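Side-chain contacts in cobalamin biosynthesis protein CobN (Mycobacterium tuberculosis, PDB 7C6O), which is the large catalytic subunit of cobaltochelatase, which probably inserts cobalt into the corrin ring during cobalamin biosynthesis: residues 715-720 with 762-767; 738-743 with 758-763. All coordinates share one frame; numbering follows the deposited sequence.

Interaction 1 (715-720 with 762-767); sequences DLVLAI and ELVAAL
Val764 reaches across from helix 750-769 and sets one methyl against each of two neighbouring residues on helix 710-722. Its CG1 lies 3.9 Å from CG1 of Val717. Its CG2 lies 3.7 Å from CD2 of Leu718. Valine branches at CB, and chi1 of -178° aims CG1, anti to the backbone N, at Val717 and leaves CG2 for Leu718. Val717 points its CB at the other helix and also uses the methyl that is anti to its own backbone N. Leu718 starts out beside the interface, and its CD2 branch makes the touch. Both pairs meet at a slant. Between the two segments the closest CA atoms are those of Leu718 and Val764, 7.1 Å apart.

The three residues are buried. Val717 also packs on Ile798 and Leu801 of helix 784-801, and Val764 on Trp772 and Leu714. The contact therefore belongs to a larger helical core within the CobN/magnesium chelatase family region. Across these segments the chemistry is purely apolar, methyl against methyl. Such a contact implies cohesion by shape and by exclusion of water. The methyls set no direction of their own; a polar tie between these helices is the salt bridge of Asp715 with Arg761.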
# COMPACT_ATOMS: atom_id res chain seq x y z
N ASP A 715 22.10 0.43 19.07
CA ASP A 715 21.01 1.39 19.17
C ASP A 715 19.75 0.88 18.48
O ASP A 715 18.64 1.05 19.00
CB ASP A 715 21.43 2.73 18.57
CG ASP A 715 22.27 3.56 19.52
OD1 ASP A 715 21.89 3.69 20.70
OD2 ASP A 715 23.32 4.08 19.08
N LEU A 716 19.89 0.26 17.31
CA LEU A 716 18.72 -0.23 16.59
C LEU A 716 18.05 -1.37 17.34
O LEU A 716 16.82 -1.40 17.47
CB LEU A 716 19.12 -0.66 15.18
CG LEU A 716 17.99 -1.12 14.26
CD1 LEU A 716 16.89 -0.07 14.19
CD2 LEU A 716 18.54 -1.41 12.87
N VAL A 717 18.84 -2.32 17.86
CA VAL A 717 18.27 -3.41 18.64
C VAL A 717 17.56 -2.87 19.88
O VAL A 717 16.45 -3.30 20.22
CB VAL A 717 19.35 -4.44 19.01
CG1 VAL A 717 18.82 -5.42 20.04
CG2 VAL A 717 19.81 -5.18 17.76
N LEU A 718 18.19 -1.91 20.57
CA LEU A 718 17.55 -1.28 21.72
C LEU A 718 16.20 -0.68 21.35
O LEU A 718 15.22 -0.84 22.09
CB LEU A 718 18.45 -0.20 22.30
CG LEU A 718 19.40 -0.56 23.45
CD1 LEU A 718 20.28 0.63 23.79
CD2 LEU A 718 18.60 -1.01 24.66
N ALA A 719 16.12 0.01 20.21
CA ALA A 719 14.86 0.60 19.78
C ALA A 719 13.82 -0.47 19.48
O ALA A 719 12.64 -0.32 19.83
CB ALA A 719 15.08 1.50 18.56
N ILE A 720 14.24 -1.56 18.84
CA ILE A 720 13.30 -2.63 18.51
C ILE A 720 12.77 -3.28 19.78
O ILE A 720 11.57 -3.56 19.89
CB ILE A 720 13.98 -3.66 17.59
CG1 ILE A 720 14.23 -3.05 16.20
CG2 ILE A 720 13.15 -4.93 17.49
CD1 ILE A 720 15.12 -3.88 15.31
N GLU A 762 23.03 -1.29 28.92
CA GLU A 762 24.11 -2.10 29.47
C GLU A 762 23.92 -3.58 29.16
O GLU A 762 24.87 -4.27 28.77
CB GLU A 762 24.21 -1.87 30.98
CG GLU A 762 25.51 -2.34 31.61
CD GLU A 762 25.58 -2.02 33.09
OE1 GLU A 762 24.55 -2.19 33.78
OE2 GLU A 762 26.65 -1.59 33.56
N LEU A 763 22.69 -4.08 29.31
CA LEU A 763 22.41 -5.48 29.04
C LEU A 763 22.60 -5.83 27.57
O LEU A 763 23.24 -6.84 27.24
CB LEU A 763 20.98 -5.83 29.49
CG LEU A 763 20.72 -5.97 30.99
CD1 LEU A 763 19.23 -6.12 31.25
CD2 LEU A 763 21.49 -7.16 31.55
N VAL A 764 22.06 -5.01 26.67
CA VAL A 764 22.16 -5.31 25.24
C VAL A 764 23.60 -5.20 24.77
O VAL A 764 24.06 -5.99 23.94
CB VAL A 764 21.22 -4.40 24.43
CG1 VAL A 764 21.27 -4.75 22.95
CG2 VAL A 764 19.80 -4.52 24.95
N ALA A 765 24.34 -4.22 25.30
CA ALA A 765 25.75 -4.09 24.95
C ALA A 765 26.55 -5.30 25.41
O ALA A 765 27.49 -5.73 24.74
CB ALA A 765 26.33 -2.81 25.54
N ALA A 766 26.18 -5.87 26.56
CA ALA A 766 26.85 -7.08 27.04
C ALA A 766 26.49 -8.28 26.17
O ALA A 766 27.36 -9.09 25.84
CB ALA A 766 26.49 -7.34 28.50
N LEU A 767 25.22 -8.40 25.79
CA LEU A 767 24.81 -9.48 24.90
C LEU A 767 25.51 -9.37 23.55
O LEU A 767 25.93 -10.38 22.98
CB LEU A 767 23.29 -9.47 24.72
CG LEU A 767 22.71 -10.57 23.84
CD1 LEU A 767 22.99 -11.94 24.45
CD2 LEU A 767 21.21 -10.37 23.64

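Interaction 2 (738-743 with 758-763); sequences QALGLA and AKAREL
Leu740 points its side chain at helix 750-769 from the Schellman motif that ends helix 736-739. Gly741 is the first residue to leave helical angles. Its phi is positive, at 128°, and its N bonds to Gln738 O at 3.0 Å. This turn closes the helix just beyond Leu740.

Leu740 carries the whole contact on its side. Its CG is anti to the carbonyl carbon and beside the backbone N (chi1 -70°), and the chain is then extended through chi2. CD1 goes to the backbone of helix 750-769. It sits 3.7 Å from Ala760 N and 4.0 Å from Ala760 CB. It also lies 4.0 Å from Lys759 CB.

The other methyl, CD2, meets Leu763, one turn further along the helix. Here the two leucines reach toward each other, tip to tip. Leu763 has the same kind of first torsion as Leu740 and presents its CD1 branch, 4.0 Å from Leu740 CD2. Leu763 CD1 is almost as near to Leu740 CD1, so it meets both methyls.

Lys759 joins only with the base of its side chain. Its CB points toward Leu740, but the rest of the chain leads away and bends at chi4. The contact is partly buried: Ala760 is buried, while Lys759 is exposed. Ala760 also packs on Leu718 of helix 710-722. Leu740 and Leu763 in turn pack on Ala786 and Leu790 of helix 784-801, so a third helix meets both leucines.

Within 738-743, the Gln738 side chain reaches forward to the carbonyl of Ala743. This bond is weak but nearly straight: Gln738 NE2 donates to Ala743 O at 3.4 Å, with an angle of 164° at the hydrogen.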
# COMPACT_ATOMS: atom_id res chain seq x y z
N GLN A 738 10.20 -2.47 30.03
CA GLN A 738 9.07 -3.00 30.80
C GLN A 738 9.52 -4.14 31.70
O GLN A 738 9.20 -4.16 32.90
CB GLN A 738 7.97 -3.47 29.85
CG GLN A 738 7.03 -2.38 29.37
CD GLN A 738 5.97 -2.91 28.43
OE1 GLN A 738 6.12 -3.99 27.85
NE2 GLN A 738 4.89 -2.15 28.26
N ALA A 739 10.25 -5.10 31.14
CA ALA A 739 10.79 -6.20 31.94
C ALA A 739 11.75 -5.71 33.01
O ALA A 739 11.99 -6.43 33.98
CB ALA A 739 11.49 -7.22 31.03
N LEU A 740 12.30 -4.51 32.85
CA LEU A 740 13.19 -3.92 33.85
C LEU A 740 12.47 -3.00 34.82
O LEU A 740 13.12 -2.42 35.69
CB LEU A 740 14.32 -3.16 33.16
CG LEU A 740 15.37 -4.00 32.43
CD1 LEU A 740 16.44 -3.11 31.82
CD2 LEU A 740 15.99 -5.01 33.39
N GLY A 741 11.15 -2.83 34.68
CA GLY A 741 10.41 -2.06 35.67
C GLY A 741 9.51 -0.95 35.15
O GLY A 741 8.57 -0.55 35.84
N LEU A 742 9.78 -0.44 33.95
CA LEU A 742 9.02 0.69 33.44
C LEU A 742 7.64 0.25 32.97
O LEU A 742 7.43 -0.87 32.51
CB LEU A 742 9.76 1.37 32.29
CG LEU A 742 10.92 2.31 32.63
CD1 LEU A 742 11.41 3.02 31.37
CD2 LEU A 742 10.50 3.32 33.68
N ALA A 743 6.68 1.17 33.08
CA ALA A 743 5.33 0.90 32.60
C ALA A 743 5.20 1.14 31.10
O ALA A 743 4.45 0.43 30.42
CB ALA A 743 4.31 1.74 33.37
N ALA A 758 19.59 3.25 30.73
CA ALA A 758 21.00 2.92 30.93
C ALA A 758 21.17 1.45 31.27
O ALA A 758 22.11 0.80 30.79
CB ALA A 758 21.60 3.81 32.03
N LYS A 759 20.28 0.90 32.10
CA LYS A 759 20.34 -0.52 32.41
C LYS A 759 20.08 -1.37 31.18
O LYS A 759 20.77 -2.36 30.93
CB LYS A 759 19.34 -0.87 33.52
CG LYS A 759 19.66 -0.26 34.87
CD LYS A 759 18.58 -0.59 35.89
CE LYS A 759 18.95 -0.09 37.27
NZ LYS A 759 19.22 1.38 37.27
N ALA A 760 19.07 -0.99 30.38
CA ALA A 760 18.77 -1.73 29.16
C ALA A 760 19.93 -1.67 28.18
O ALA A 760 20.30 -2.68 27.58
CB ALA A 760 17.50 -1.17 28.51
N ARG A 761 20.53 -0.49 28.01
CA ARG A 761 21.68 -0.37 27.12
C ARG A 761 22.84 -1.22 27.60
O ARG A 761 23.56 -1.82 26.80
CB ARG A 761 22.10 1.10 27.00
CG ARG A 761 23.19 1.33 25.97
CD ARG A 761 23.50 2.81 25.80
NE ARG A 761 24.36 3.04 24.64
CZ ARG A 761 23.90 3.20 23.41
NH1 ARG A 761 22.60 3.17 23.17
NH2 ARG A 761 24.75 3.40 22.41
N GLU A 762 23.03 -1.29 28.92
CA GLU A 762 24.11 -2.10 29.47
C GLU A 762 23.92 -3.58 29.16
O GLU A 762 24.87 -4.27 28.77
CB GLU A 762 24.21 -1.87 30.98
CG GLU A 762 25.51 -2.34 31.61
CD GLU A 762 25.58 -2.02 33.09
OE1 GLU A 762 24.55 -2.19 33.78
OE2 GLU A 762 26.65 -1.59 33.56
N LEU A 763 22.69 -4.08 29.31
CA LEU A 763 22.41 -5.48 29.04
C LEU A 763 22.60 -5.83 27.57
O LEU A 763 23.24 -6.84 27.24
CB LEU A 763 20.98 -5.83 29.49
CG LEU A 763 20.72 -5.97 30.99
CD1 LEU A 763 19.23 -6.12 31.25
CD2 LEU A 763 21.49 -7.16 31.55

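Overall arrangement
From the N terminus, helix 710-722 comes first, then helix 736-739 with its closing turn, then helix 750-769. Interaction 1 joins the first to the last and closes a loop of 41 residues. Interaction 2 closes a shorter one of 14 residues, from 738-743 to 758-763, and this lies wholly within the longer loop. Both end on helix 750-769, where their segments share Glu762 and Leu763. Their centres are 10 Å apart. A salt bridge also links them, from Asp715 OD1 to Arg761 NH1 at 2.6 Å. Helix 750-769 is thus tied to both preceding helices, and helix 784-801 packs against all three.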